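Long-range contact in probable N-acetyl-gamma-glutamyl-phosphate reductase, chloroplastic (Arabidopsis thaliana, PDB 1XYG), which probably catalyses the NADPH-dependent reduction of N-acetyl-L-glutamyl phosphate to its semialdehyde, a step of arginine biosynthesis in the chloroplast: residues V44-A49 against K76-S81. Numbering follows the deposited sequence.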
loop_
_atom_site.group_PDB
_atom_site.type_symbol
_atom_site.label_atom_id
_atom_site.label_comp_id
_atom_site.label_asym_id
_atom_site.label_seq_id
_atom_site.Cartn_x
_atom_site.Cartn_y
_atom_site.Cartn_z
ATOM N N VAL A 44 -4.958 15.373 -29.444
ATOM C CA VAL A 44 -4.466 16.524 -28.700
ATOM C C VAL A 44 -3.433 17.280 -29.537
ATOM O O VAL A 44 -2.396 16.726 -29.898
ATOM C CB VAL A 44 -3.793 16.096 -27.381
ATOM C CG1 VAL A 44 -3.286 17.326 -26.637
ATOM C CG2 VAL A 44 -4.777 15.325 -26.518
ATOM N N THR A 45 -3.713 18.546 -29.835
ATOM C CA THR A 45 -2.803 19.354 -30.641
ATOM C C THR A 45 -2.295 20.581 -29.886
ATOM O O THR A 45 -1.372 21.259 -30.333
ATOM C CB THR A 45 -3.474 19.835 -31.956
ATOM O OG1 THR A 45 -4.680 20.549 -31.648
ATOM C CG2 THR A 45 -3.789 18.653 -32.864
ATOM N N LEU A 46 -2.892 20.860 -28.735
ATOM C CA LEU A 46 -2.496 22.014 -27.935
ATOM C C LEU A 46 -2.604 21.729 -26.427
ATOM O O LEU A 46 -3.638 21.263 -25.955
ATOM C CB LEU A 46 -3.372 23.209 -28.299
ATOM C CG LEU A 46 -3.083 24.475 -27.501
ATOM C CD1 LEU A 46 -1.604 24.820 -27.612
ATOM C CD2 LEU A 46 -3.946 25.606 -28.019
ATOM N N MET A 47 -1.544 22.020 -25.671
ATOM C CA MET A 47 -1.543 21.764 -24.225
ATOM C C MET A 47 -0.947 22.894 -23.370
ATOM O O MET A 47 0.141 23.406 -23.664
ATOM C CB MET A 47 -0.778 20.471 -23.907
ATOM C CG MET A 47 -1.354 19.202 -24.506
ATOM S SD MET A 47 -0.586 17.700 -23.823
ATOM C CE MET A 47 1.137 17.880 -24.306
ATOM N N THR A 48 -1.656 23.241 -22.295
ATOM C CA THR A 48 -1.259 24.303 -21.360
ATOM C C THR A 48 -0.763 23.817 -19.983
ATOM O O THR A 48 -1.305 22.869 -19.410
ATOM C CB THR A 48 -2.435 25.261 -21.077
ATOM O OG1 THR A 48 -2.835 25.925 -22.278
ATOM C CG2 THR A 48 -2.034 26.281 -20.082
ATOM N N ALA A 49 0.258 24.496 -19.458
ATOM C CA ALA A 49 0.831 24.200 -18.143
ATOM C C ALA A 49 1.277 25.519 -17.515
ATOM O O ALA A 49 1.552 26.494 -18.215
ATOM C CB ALA A 49 2.015 23.256 -18.268
ATOM N N LYS A 76 -1.309 32.148 -21.576
ATOM C CA LYS A 76 -1.184 33.446 -22.218
ATOM C C LYS A 76 -0.630 33.382 -23.642
ATOM O O LYS A 76 -0.889 34.281 -24.443
ATOM C CB LYS A 76 -0.316 34.367 -21.360
ATOM C CG LYS A 76 -0.931 34.703 -20.012
ATOM C CD LYS A 76 -0.039 35.651 -19.233
ATOM C CE LYS A 76 -0.647 36.018 -17.890
ATOM N NZ LYS A 76 0.245 36.951 -17.145
ATOM N N ASP A 77 0.114 32.323 -23.964
ATOM C CA ASP A 77 0.694 32.186 -25.302
ATOM C C ASP A 77 -0.003 31.164 -26.204
ATOM O O ASP A 77 0.469 30.889 -27.307
ATOM C CB ASP A 77 2.179 31.819 -25.204
ATOM C CG ASP A 77 3.005 32.893 -24.525
ATOM O OD1 ASP A 77 2.725 34.090 -24.742
ATOM O OD2 ASP A 77 3.944 32.541 -23.783
ATOM N N ALA A 78 -1.124 30.615 -25.745
ATOM C CA ALA A 78 -1.854 29.617 -26.518
ATOM C C ALA A 78 -2.851 30.231 -27.488
ATOM O O ALA A 78 -3.612 31.123 -27.120
ATOM C CB ALA A 78 -2.576 28.668 -25.581
ATOM N N ASP A 79 -2.839 29.743 -28.729
ATOM C CA ASP A 79 -3.762 30.221 -29.759
ATOM C C ASP A 79 -4.912 29.219 -29.879
ATOM O O ASP A 79 -4.755 28.140 -30.461
ATOM C CB ASP A 79 -3.056 30.348 -31.109
ATOM C CG ASP A 79 -3.876 31.130 -32.116
ATOM O OD1 ASP A 79 -5.072 30.817 -32.282
ATOM O OD2 ASP A 79 -3.328 32.060 -32.741
ATOM N N PHE A 80 -6.068 29.592 -29.340
ATOM C CA PHE A 80 -7.233 28.720 -29.342
ATOM C C PHE A 80 -8.040 28.621 -30.630
ATOM O O PHE A 80 -9.018 27.874 -30.693
ATOM C CB PHE A 80 -8.131 29.096 -28.164
ATOM C CG PHE A 80 -7.525 28.754 -26.836
ATOM C CD1 PHE A 80 -7.415 27.426 -26.435
ATOM C CD2 PHE A 80 -6.990 29.747 -26.021
ATOM C CE1 PHE A 80 -6.779 27.094 -25.250
ATOM C CE2 PHE A 80 -6.349 29.416 -24.827
ATOM C CZ PHE A 80 -6.244 28.089 -24.443
ATOM N N SER A 81 -7.635 29.360 -31.656
ATOM C CA SER A 81 -8.330 29.295 -32.938
ATOM C C SER A 81 -7.729 28.090 -33.656
ATOM O O SER A 81 -8.142 27.717 -34.757
ATOM C CB SER A 81 -8.092 30.576 -33.750
ATOM O OG SER A 81 -6.744 30.686 -34.181
#
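Leu46 CD2 makes three of the four closest residue contacts here. It meets Ala78, Asp79 and Phe80, three consecutive residues of the loop 76-81. The CB of Leu46 faces the loop, and CG, anti to the backbone N (chi1 178°), carries CD2 on to it. Leu46 CD2 lies 4.1 Å from Ala78 CB, a methyl-to-methyl contact. Leu46 CD2 also lies 3.6 Å from Asp79 O, so the loop backbone is touched as well. The third neighbour is the Phe80 ring, approached obliquely, with Leu46 CD2 4.2 Å from Phe80 CD1. The CB of Phe80 does not point at the strand, but its ring swings back towards Leu46.

Thr48 is two residues further on and its CB also faces the loop. Thr48 OG1 comes within 4.3 Å of Ala78 CB, so Ala78 receives both Leu46 and Thr48. The intervening Met47 turns away and packs on Val33 of helix 27-37.

The loop has its own polar brace. Asp79 OD1 accepts from Ser81 N at 3.0 Å, which makes an Asx turn. Asp79 O, besides touching Leu46, forms a hydrogen bond with Thr82 OG1.

Strand 42-47 is the outermost strand, within this chain, of the parallel sheet in the NAD-binding, Rossmann-type domain. The loop that leads to strand 85-88 packs against one side of it. Phe80 also touches Leu22 of the neighbouring strand 17-22.

No hydrogen bond joins the two segments. Thr48 OG1 is buried here with no partner in the model, probably at some energetic cost. The contact therefore rests on apolar and van der Waals packing, while the Asx turn of Asp79 shapes the loop backbone next to the Leu46 methyl.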